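Local structure of amidohydrolase 3 domain-containing protein (3IGH) at residues 434-437 against 438-442; 399-403 against 404-408; 181-184 against 185-189. The protein is of unknown function but probably hydrolyses carbon-nitrogen bonds other than peptide bonds, as members of the amidohydrolase family generally do. All coordinates share one frame; numbering follows the deposited sequence. Where two conformers were deposited one is given.

Contact 1 (434-437 against 438-442); sequences LDIK and DALHS. With SO4 (sulfate ion), chain N.
The backbone bond from L440 N to I436 O is 2.9 Å long, and the same carbonyl lies under the L440 side chain, 3.3 Å from L440 CG. Beside it the I436 and L440 chains run in the same direction, with CG1 of I436 4.1 Å from CD1 of L440. One residue earlier stands the N-cap, D435. Its CG is turned between backbone N and carbonyl carbon (chi1 57°), which turns the carboxylate forward onto the first helical turn. D435 OD1 takes the N-H of D438 at 3.0 Å, nearly along its own C-O axis. This caps helix 436-450, which packs on helix 408-417 in the barrel-type amidohydrolase fold. D438 does not return the bond directly. A water links the two, 2.8 Å from D435 N and 2.7 Å from D438 OD2. The carboxylate planes of D435 and D438 are 51° apart, and D435 OD1 comes within 3.5 Å of D438 OD2. The helix N-terminus may ease this meeting of like charges, and D438 OD1 has N16 as a further partner. K437 is bent along its chain, and its NZ bonds F15 O, N16 OD1 and a sulfate, with sulfate O2 at 2.7 Å.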
ATOM      1  N   LEU A 434      16.722  20.453  27.710  1.00 41.88           N
ATOM      2  CA  LEU A 434      17.148  19.061  27.563  1.00 40.06           C
ATOM      3  C   LEU A 434      18.637  19.032  27.270  1.00 39.63           C
ATOM      4  O   LEU A 434      19.186  20.011  26.772  1.00 39.54           O
ATOM      5  CB  LEU A 434      16.392  18.368  26.420  1.00 41.96           C
ATOM      6  CG  LEU A 434      14.861  18.292  26.455  1.00 45.70           C
ATOM      7  CD1 LEU A 434      14.368  17.360  25.363  1.00 45.55           C
ATOM      8  CD2 LEU A 434      14.371  17.814  27.801  1.00 55.07           C
ATOM      9  N   ASP A 435      19.299  17.920  27.564  1.00 36.50           N
ATOM     10  CA  ASP A 435      20.673  17.771  27.100  1.00 44.01           C
ATOM     11  C   ASP A 435      20.669  17.270  25.653  1.00 43.43           C
ATOM     12  O   ASP A 435      19.635  16.806  25.156  1.00 40.12           O
ATOM     13  CB  ASP A 435      21.517  16.893  28.038  1.00 49.04           C
ATOM     14  CG  ASP A 435      20.935  15.507  28.256  1.00 58.37           C
ATOM     15  OD1 ASP A 435      20.392  14.896  27.309  1.00 62.20           O
ATOM     16  OD2 ASP A 435      21.042  15.012  29.398  1.00 75.52           O
ATOM     17  N   ILE A 436      21.817  17.365  24.984  1.00 40.69           N
ATOM     18  CA  ILE A 436      21.907  17.021  23.563  1.00 38.65           C
ATOM     19  C   ILE A 436      21.536  15.560  23.252  1.00 39.24           C
ATOM     20  O   ILE A 436      20.862  15.308  22.255  1.00 32.89           O
ATOM     21  CB  ILE A 436      23.272  17.448  22.938  1.00 43.66           C
ATOM     22  CG1 ILE A 436      23.204  17.371  21.408  1.00 41.14           C
ATOM     23  CG2 ILE A 436      24.452  16.648  23.537  1.00 43.59           C
ATOM     24  CD1 ILE A 436      24.040  18.412  20.710  1.00 76.14           C
ATOM     25  N   LYS A 437      21.924  14.624  24.121  1.00 34.78           N
ATOM     26  CA  LYS A 437      21.577  13.206  23.954  1.00 38.21           C
ATOM     27  C   LYS A 437      20.072  12.955  23.914  1.00 41.45           C
ATOM     28  O   LYS A 437      19.593  12.196  23.073  1.00 42.24           O
ATOM     29  CB  LYS A 437      22.152  12.355  25.087  1.00 38.74           C
ATOM     30  CG  LYS A 437      23.510  11.734  24.845  1.00 60.23           C
ATOM     31  CD  LYS A 437      23.548  10.318  25.426  1.00 77.53           C
ATOM     32  CE  LYS A 437      22.886  10.227  26.809  1.00 84.67           C
ATOM     33  NZ  LYS A 437      22.000   9.026  26.940  1.00 61.62           N
ATOM     34  N   ASP A 438      19.340  13.569  24.847  1.00 37.88           N
ATOM     35  CA  ASP A 438      17.885  13.442  24.898  1.00 36.33           C
ATOM     36  C   ASP A 438      17.200  14.142  23.726  1.00 35.61           C
ATOM     37  O   ASP A 438      16.150  13.691  23.268  1.00 36.15           O
ATOM     38  CB  ASP A 438      17.327  13.988  26.211  1.00 38.77           C
ATOM     39  CG  ASP A 438      17.658  13.109  27.407  1.00 47.27           C
ATOM     40  OD1 ASP A 438      18.157  11.980  27.221  1.00 56.64           O
ATOM     41  OD2 ASP A 438      17.414  13.554  28.545  1.00 68.00           O
ATOM     42  N   ALA A 439      17.779  15.248  23.264  1.00 34.51           N
ATOM     43  CA  ALA A 439      17.270  15.944  22.082  1.00 35.88           C
ATOM     44  C   ALA A 439      17.427  15.100  20.815  1.00 34.16           C
ATOM     45  O   ALA A 439      16.484  14.995  20.016  1.00 34.26           O
ATOM     46  CB  ALA A 439      17.939  17.319  21.920  1.00 29.23           C
ATOM     47  N   LEU A 440      18.604  14.488  20.638  1.00 30.76           N
ATOM     48  CA  LEU A 440      18.850  13.632  19.476  1.00 34.02           C
ATOM     49  C   LEU A 440      18.017  12.357  19.511  1.00 33.76           C
ATOM     50  O   LEU A 440      17.525  11.913  18.477  1.00 31.13           O
ATOM     51  CB  LEU A 440      20.349  13.323  19.301  1.00 32.16           C
ATOM     52  CG  LEU A 440      21.213  14.567  19.036  1.00 36.03           C
ATOM     53  CD1 LEU A 440      22.678  14.180  18.839  1.00 35.32           C
ATOM     54  CD2 LEU A 440      20.711  15.406  17.844  1.00 33.02           C
ATOM     55  N   HIS A 441      17.844  11.789  20.701  1.00 31.05           N
ATOM     56  CA  HIS A 441      16.952  10.646  20.885  1.00 31.50           C
ATOM     57  C   HIS A 441      15.511  10.980  20.476  1.00 28.68           C
ATOM     58  O   HIS A 441      14.865  10.190  19.783  1.00 31.51           O
ATOM     59  CB  HIS A 441      16.988  10.163  22.339  1.00 27.58           C
ATOM     60  CG  HIS A 441      15.970   9.108  22.652  1.00 32.65           C
ATOM     61  ND1 HIS A 441      16.174   7.770  22.378  1.00 34.64           N
ATOM     62  CD2 HIS A 441      14.745   9.191  23.225  1.00 40.26           C
ATOM     63  CE1 HIS A 441      15.118   7.077  22.766  1.00 38.84           C
ATOM     64  NE2 HIS A 441      14.236   7.916  23.281  1.00 38.85           N
ATOM     65  N   SER A 442      15.020  12.148  20.906  1.00 28.66           N
ATOM     66  CA  SER A 442      13.653  12.578  20.605  1.00 31.17           C
ATOM     67  C   SER A 442      13.443  12.826  19.118  1.00 32.82           C
ATOM     68  O   SER A 442      12.366  12.555  18.585  1.00 32.35           O
ATOM     69  CB  SER A 442      13.281  13.826  21.407  1.00 31.85           C
ATOM     70  OG  SER A 442      13.281  13.557  22.798  1.00 37.52           O
TER
HETATM   71  S   SO4 N  13      23.254   5.742  28.991  0.50 73.00           S
HETATM   72  O1  SO4 N  13      24.230   5.893  30.066  0.50 77.97           O
HETATM   73  O2  SO4 N  13      23.207   6.977  28.217  0.50 62.84           O
HETATM   74  O3  SO4 N  13      23.664   4.643  28.124  0.50 71.21           O
HETATM   75  O4  SO4 N  13      21.937   5.455  29.554  0.50 67.90           O
HETATM   76  O   HOH W   1      17.912  16.130  29.160  1.00 51.84           O

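Contact 2 (399-403 against 404-408); sequences TDSPI and EPADP. With SO4 (sulfate ion), chain J.
The backbone doubles back between T399 and E404 through a left-handed D400 (phi 55°) and a cis peptide before P402. I403 N bonds D400 O at 2.9 Å, which closes a type VI turn. T399 O is pressed against the E404 side chain, 3.1 Å from E404 CB and 3.2 Å from E404 CG. The bend of E404 at chi2 (-67°) brings its carboxylate alongside the I403 carbonyl. There OE1 is held by S367 and H363. T399 CG2 lies 3.3 Å from P405 O. T399 OG1 takes the N-H of S401 at 3.2 Å and also bonds D65. S401 OG faces the A406 methyl and touches a water at 2.6 Å; that water also lies close to E404 O and a sulfate. A406 N donates to the same sulfate, 2.9 Å from its O4 and nearly straight. The turn at T399 is an ST turn. The loop follows strand 395-397, and its D400 packs on H67 and pairs through the backbone with it, while S401 pairs with H69. An aspartate after the last barrel strand, beside a His-X-His pair, is consistent with the metal site of amidohydrolases.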
ATOM      1  N   THR A 399       9.125  20.113  13.348  1.00 32.41           N
ATOM      2  CA  THR A 399       9.270  21.520  13.030  1.00 28.60           C
ATOM      3  C   THR A 399       7.952  22.170  12.649  1.00 35.11           C
ATOM      4  O   THR A 399       7.858  23.395  12.661  1.00 32.57           O
ATOM      5  CB  THR A 399      10.256  21.742  11.858  1.00 29.23           C
ATOM      6  OG1 THR A 399       9.855  20.952  10.731  1.00 31.66           O
ATOM      7  CG2 THR A 399      11.680  21.370  12.265  1.00 29.23           C
ATOM      8  N   ASP A 400       6.949  21.360  12.285  1.00 28.42           N
ATOM      9  CA  ASP A 400       5.720  21.853  11.659  1.00 28.46           C
ATOM     10  C   ASP A 400       6.062  22.680  10.420  1.00 29.54           C
ATOM     11  O   ASP A 400       5.367  23.637  10.085  1.00 28.05           O
ATOM     12  CB  ASP A 400       4.850  22.653  12.658  1.00 30.43           C
ATOM     13  CG  ASP A 400       3.420  22.838  12.183  1.00 46.74           C
ATOM     14  OD1 ASP A 400       2.940  22.023  11.362  1.00 35.67           O
ATOM     15  OD2 ASP A 400       2.778  23.814  12.627  1.00 44.43           O
ATOM     16  N   SER A 401       7.146  22.307   9.744  1.00 29.05           N
ATOM     17  CA  SER A 401       7.587  22.996   8.540  1.00 30.20           C
ATOM     18  C   SER A 401       6.432  23.067   7.531  1.00 33.26           C
ATOM     19  O   SER A 401       5.703  22.079   7.345  1.00 32.23           O
ATOM     20  CB  SER A 401       8.794  22.267   7.944  1.00 33.90           C
ATOM     21  OG  SER A 401       9.145  22.813   6.694  1.00 42.94           O
ATOM     22  N   PRO A 402       6.247  24.232   6.883  1.00 32.45           N
ATOM     23  CA  PRO A 402       7.089  25.438   6.840  1.00 32.48           C
ATOM     24  C   PRO A 402       6.828  26.554   7.874  1.00 39.75           C
ATOM     25  O   PRO A 402       7.302  27.684   7.672  1.00 33.76           O
ATOM     26  CB  PRO A 402       6.810  25.971   5.440  1.00 31.52           C
ATOM     27  CG  PRO A 402       5.346  25.649   5.224  1.00 31.25           C
ATOM     28  CD  PRO A 402       5.059  24.382   6.030  1.00 27.69           C
ATOM     29  N   ILE A 403       6.096  26.257   8.951  1.00 34.91           N
ATOM     30  CA  ILE A 403       5.826  27.250   9.997  0.50 36.80           C
ATOM     31  C   ILE A 403       7.132  27.622  10.712  1.00 38.49           C
ATOM     32  O   ILE A 403       7.380  28.792  11.013  1.00 33.98           O
ATOM     33  CB  ILE A 403       4.732  26.762  11.006  0.50 36.30           C
ATOM     34  CG1 ILE A 403       3.435  26.375  10.277  0.50 38.15           C
ATOM     35  CG2 ILE A 403       4.452  27.804  12.097  0.50 37.25           C
ATOM     36  CD1 ILE A 403       2.835  27.461   9.397  0.50 35.82           C
ATOM     37  N   GLU A 404       7.969  26.621  10.967  1.00 31.87           N
ATOM     38  CA  GLU A 404       9.318  26.847  11.480  1.00 30.14           C
ATOM     39  C   GLU A 404      10.303  26.404  10.410  1.00 33.19           C
ATOM     40  O   GLU A 404       9.914  25.641   9.513  1.00 33.02           O
ATOM     41  CB  GLU A 404       9.571  26.036  12.756  1.00 29.55           C
ATOM     42  CG  GLU A 404       8.573  26.296  13.865  1.00 30.69           C
ATOM     43  CD  GLU A 404       8.651  27.694  14.435  1.00 41.81           C
ATOM     44  OE1 GLU A 404       9.749  28.287  14.427  1.00 38.27           O
ATOM     45  OE2 GLU A 404       7.603  28.190  14.900  1.00 46.05           O
ATOM     46  N   PRO A 405      11.576  26.869  10.488  1.00 33.42           N
ATOM     47  CA  PRO A 405      12.612  26.320   9.613  1.00 33.97           C
ATOM     48  C   PRO A 405      12.754  24.802   9.756  1.00 33.80           C
ATOM     49  O   PRO A 405      12.580  24.264  10.847  1.00 31.08           O
ATOM     50  CB  PRO A 405      13.893  27.027  10.084  1.00 34.05           C
ATOM     51  CG  PRO A 405      13.556  27.630  11.401  1.00 42.52           C
ATOM     52  CD  PRO A 405      12.110  27.960  11.325  1.00 36.09           C
ATOM     53  N   ALA A 406      13.049  24.127   8.653  1.00 32.93           N
ATOM     54  CA  ALA A 406      13.139  22.659   8.657  1.00 30.76           C
ATOM     55  C   ALA A 406      14.456  22.131   9.222  1.00 34.43           C
ATOM     56  O   ALA A 406      14.529  20.967   9.597  1.00 29.85           O
ATOM     57  CB  ALA A 406      12.902  22.104   7.251  1.00 31.96           C
ATOM     58  N   ASP A 407      15.483  22.984   9.289  1.00 31.86           N
ATOM     59  CA  ASP A 407      16.832  22.573   9.728  1.00 31.43           C
ATOM     60  C   ASP A 407      16.781  21.960  11.120  1.00 25.28           C
ATOM     61  O   ASP A 407      16.446  22.652  12.085  1.00 32.59           O
ATOM     62  CB  ASP A 407      17.782  23.782   9.720  1.00 29.26           C
ATOM     63  CG  ASP A 407      19.228  23.422  10.060  1.00 39.05           C
ATOM     64  OD1 ASP A 407      20.051  24.351  10.036  1.00 40.21           O
ATOM     65  OD2 ASP A 407      19.558  22.248  10.344  1.00 35.21           O
ATOM     66  N   PRO A 408      17.071  20.645  11.221  1.00 28.09           N
ATOM     67  CA  PRO A 408      16.896  19.965  12.494  1.00 26.63           C
ATOM     68  C   PRO A 408      17.817  20.481  13.591  1.00 32.86           C
ATOM     69  O   PRO A 408      17.445  20.440  14.759  1.00 30.49           O
ATOM     70  CB  PRO A 408      17.180  18.491  12.162  1.00 27.73           C
ATOM     71  CG  PRO A 408      17.920  18.508  10.891  1.00 34.54           C
ATOM     72  CD  PRO A 408      17.491  19.719  10.151  1.00 29.52           C
TER
HETATM   73  S   SO4 J   9      13.187  26.565   5.514  0.50 44.92           S
HETATM   74  O1  SO4 J   9      13.911  26.834   4.278  0.50 38.03           O
HETATM   75  O2  SO4 J   9      13.598  27.532   6.527  0.50 50.62           O
HETATM   76  O3  SO4 J   9      11.750  26.686   5.286  0.50 40.01           O
HETATM   77  O4  SO4 J   9      13.507  25.218   5.969  0.50 33.97           O
HETATM   78  O   HOH W   2      10.538  25.049   6.980  1.00 30.65           O
HETATM   79  O   HOH W   3       9.297  30.734  12.186  1.00 57.79           O

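Contact 3 (181-184 against 185-189). With SO4 (sulfate ion), chain F.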
ATOM      1  N   LEU A 181      -4.633  24.259  -7.597  1.00 31.35           N
ATOM      2  CA  LEU A 181      -3.448  23.435  -7.755  1.00 31.93           C
ATOM      3  C   LEU A 181      -3.849  22.102  -8.365  1.00 30.41           C
ATOM      4  O   LEU A 181      -4.913  21.571  -8.044  1.00 34.53           O
ATOM      5  CB  LEU A 181      -2.750  23.225  -6.404  1.00 30.36           C
ATOM      6  CG  LEU A 181      -2.180  24.465  -5.696  1.00 37.22           C
ATOM      7  CD1 LEU A 181      -1.627  24.072  -4.317  1.00 37.28           C
ATOM      8  CD2 LEU A 181      -1.103  25.145  -6.550  1.00 38.00           C
ATOM      9  N   THR A 182      -3.008  21.587  -9.261  1.00 30.19           N
ATOM     10  CA  THR A 182      -3.226  20.269  -9.870  1.00 30.94           C
ATOM     11  C   THR A 182      -2.381  19.236  -9.150  1.00 33.26           C
ATOM     12  O   THR A 182      -1.479  19.602  -8.397  1.00 31.82           O
ATOM     13  CB  THR A 182      -2.793  20.254 -11.345  1.00 35.32           C
ATOM     14  OG1 THR A 182      -1.383  20.492 -11.419  1.00 35.26           O
ATOM     15  CG2 THR A 182      -3.544  21.326 -12.148  1.00 36.31           C
ATOM     16  N   VAL A 183      -2.646  17.951  -9.401  1.00 31.80           N
ATOM     17  CA  VAL A 183      -1.794  16.878  -8.879  1.00 27.81           C
ATOM     18  C   VAL A 183      -0.327  17.077  -9.280  1.00 31.35           C
ATOM     19  O   VAL A 183       0.575  16.895  -8.449  1.00 28.50           O
ATOM     20  CB  VAL A 183      -2.309  15.467  -9.288  1.00 31.14           C
ATOM     21  CG1 VAL A 183      -1.343  14.369  -8.828  1.00 31.85           C
ATOM     22  CG2 VAL A 183      -3.688  15.235  -8.689  1.00 33.83           C
ATOM     23  N   GLU A 184      -0.104  17.497 -10.531  1.00 30.76           N
ATOM     24  CA  GLU A 184       1.248  17.764 -11.029  0.50 29.30           C
ATOM     25  C   GLU A 184       1.960  18.841 -10.200  1.00 31.05           C
ATOM     26  O   GLU A 184       3.167  18.743  -9.962  1.00 31.56           O
ATOM     27  CB  GLU A 184       1.233  18.154 -12.518  0.50 31.94           C
ATOM     28  CG  GLU A 184       0.412  17.233 -13.419  0.50 36.30           C
ATOM     29  CD  GLU A 184      -1.023  17.708 -13.596  0.50 44.33           C
ATOM     30  OE1 GLU A 184      -1.916  17.182 -12.892  0.50 27.05           O
ATOM     31  OE2 GLU A 184      -1.257  18.616 -14.429  0.50 49.47           O
ATOM     32  N   ASP A 185       1.214  19.861  -9.758  1.00 31.89           N
ATOM     33  CA  ASP A 185       1.759  20.896  -8.866  1.00 29.96           C
ATOM     34  C   ASP A 185       2.201  20.297  -7.529  1.00 33.91           C
ATOM     35  O   ASP A 185       3.288  20.606  -7.035  1.00 30.52           O
ATOM     36  CB  ASP A 185       0.736  21.988  -8.583  1.00 29.41           C
ATOM     37  CG  ASP A 185       0.436  22.837  -9.802  1.00 38.69           C
ATOM     38  OD1 ASP A 185       1.309  22.977 -10.683  1.00 33.25           O
ATOM     39  OD2 ASP A 185      -0.684  23.357  -9.870  1.00 35.33           O
ATOM     40  N   TYR A 186       1.346  19.450  -6.961  1.00 31.16           N
ATOM     41  CA  TYR A 186       1.653  18.754  -5.708  1.00 33.91           C
ATOM     42  C   TYR A 186       2.863  17.838  -5.842  1.00 31.17           C
ATOM     43  O   TYR A 186       3.693  17.792  -4.933  1.00 32.03           O
ATOM     44  CB  TYR A 186       0.450  17.968  -5.198  1.00 29.29           C
ATOM     45  CG  TYR A 186      -0.574  18.780  -4.434  1.00 30.75           C
ATOM     46  CD1 TYR A 186      -1.647  19.386  -5.093  1.00 29.70           C
ATOM     47  CD2 TYR A 186      -0.481  18.928  -3.050  1.00 25.03           C
ATOM     48  CE1 TYR A 186      -2.604  20.120  -4.389  1.00 27.53           C
ATOM     49  CE2 TYR A 186      -1.423  19.666  -2.338  1.00 32.13           C
ATOM     50  CZ  TYR A 186      -2.476  20.255  -3.018  1.00 32.11           C
ATOM     51  OH  TYR A 186      -3.413  20.964  -2.325  1.00 30.26           O
ATOM     52  N   VAL A 187       2.979  17.131  -6.969  1.00 28.99           N
ATOM     53  CA  VAL A 187       4.160  16.289  -7.228  1.00 32.25           C
ATOM     54  C   VAL A 187       5.426  17.165  -7.198  1.00 30.33           C
ATOM     55  O   VAL A 187       6.402  16.827  -6.537  1.00 29.04           O
ATOM     56  CB  VAL A 187       4.047  15.476  -8.569  1.00 34.16           C
ATOM     57  CG1 VAL A 187       5.360  14.798  -8.940  1.00 31.13           C
ATOM     58  CG2 VAL A 187       2.940  14.427  -8.480  1.00 33.06           C
ATOM     59  N   TYR A 188       5.370  18.300  -7.891  1.00 32.61           N
ATOM     60  CA  TYR A 188       6.475  19.257  -7.939  1.00 35.26           C
ATOM     61  C   TYR A 188       6.832  19.790  -6.538  1.00 34.74           C
ATOM     62  O   TYR A 188       8.005  19.811  -6.167  1.00 30.36           O
ATOM     63  CB  TYR A 188       6.123  20.397  -8.902  1.00 33.42           C
ATOM     64  CG  TYR A 188       7.128  21.530  -8.941  1.00 48.14           C
ATOM     65  CD1 TYR A 188       8.249  21.461  -9.762  1.00 49.57           C
ATOM     66  CD2 TYR A 188       6.941  22.680  -8.175  1.00 53.20           C
ATOM     67  CE1 TYR A 188       9.173  22.502  -9.803  1.00 64.08           C
ATOM     68  CE2 TYR A 188       7.855  23.722  -8.206  1.00 59.89           C
ATOM     69  CZ  TYR A 188       8.967  23.628  -9.022  1.00 63.56           C
ATOM     70  OH  TYR A 188       9.866  24.665  -9.058  1.00 66.35           O
ATOM     71  N   TYR A 189       5.816  20.199  -5.770  1.00 29.92           N
ATOM     72  CA  TYR A 189       6.038  20.723  -4.419  1.00 29.26           C
ATOM     73  C   TYR A 189       6.626  19.680  -3.472  1.00 29.04           C
ATOM     74  O   TYR A 189       7.549  19.979  -2.711  1.00 28.39           O
ATOM     75  CB  TYR A 189       4.751  21.290  -3.828  1.00 29.83           C
ATOM     76  CG  TYR A 189       4.265  22.565  -4.486  1.00 34.53           C
ATOM     77  CD1 TYR A 189       5.160  23.550  -4.902  1.00 37.25           C
ATOM     78  CD2 TYR A 189       2.903  22.795  -4.668  1.00 43.05           C
ATOM     79  CE1 TYR A 189       4.708  24.732  -5.493  1.00 34.83           C
ATOM     80  CE2 TYR A 189       2.445  23.964  -5.263  1.00 47.98           C
ATOM     81  CZ  TYR A 189       3.352  24.923  -5.674  1.00 38.80           C
ATOM     82  OH  TYR A 189       2.895  26.077  -6.263  1.00 47.94           O
TER
HETATM   83  S   SO4 F   5      -5.728  17.525 -11.643  0.75 48.67           S
HETATM   84  O1  SO4 F   5      -4.669  16.785 -12.319  0.75 45.78           O
HETATM   85  O2  SO4 F   5      -5.974  18.781 -12.340  0.75 57.90           O
HETATM   86  O3  SO4 F   5      -6.945  16.723 -11.634  0.75 59.99           O
HETATM   87  O4  SO4 F   5      -5.330  17.787 -10.277  0.75 61.71           O
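Two first torsions bring T182 and D185 together. The chi1 of T182 (64°) tucks OG1 in over the backbone, which aims it forward into the first helical turn. D185 has CG trans to its own carbonyl carbon (chi1 -69°), and the carboxylate swings back towards the start of the helix. The result is a capping box. D185 N donates to T182 OG1 at 3.1 Å. In return T182 N donates to D185 OD2 at 3.0 Å along a nearly straight N-H line. It arrives from above the carboxylate plane, 41° out of it. OD2 is also in a salt bridge with R101. It thus has two partners, T182 N and R101, which restrain the carboxylate.

Just before the cap, L181 reaches past the D185 carboxylate to the next turn. Its CB lies 3.7 Å from Y186 CE1, a hydrophobic staple. Its CD2 meets the Y189 ring at the edge, 4.0 Å from CE2. L181 crosses both tyrosines at about a right angle. The Y186 ring also has T182 O at its edge, 3.3 Å from CD1, and that carbonyl accepts the Y186 N-H. Y186 OH bonds N177 O and N211 ND2. One turn on, V187 N bonds V183 O at 2.8 Å, and the two valine side chains lie along the same flank. At the helix start, V183 N donates to O4 of a sulfate at 2.8 Å, as is common where first-turn N-H groups have no helical acceptor. This ion, like the other sulfates, probably comes from the crystallisation liquor.

The cap opens helix 183-199, directly after helix 166-180. V183, Y186 and V187 lean on helix 212-223, and L181, Y186 and Y189 on helix 70-78. Strand 202-210 follows the far end of the helix.

In the fold
The three contacts do not touch. Contact 2 is the most central, its centre about 6 Å from that of the chain; contacts 1 and 3 lie on opposite sides of the chain's centre, 36 Å apart between centres. Contacts 1 and 2 come within about 7 Å at their nearest atoms. Helix 408-417 joins them: it starts at the end of contact 2, and its W409 and V412 pack on L440. Contacts 2 and 3 are about 10 Å apart at their nearest atoms. Helix 183-199, which contact 3 starts, carries H196, which hydrogen-bonds the sulfate also held by A406 N. The side chain of D400 lies about 3 Å from a further sulfate, in what is probably the active site.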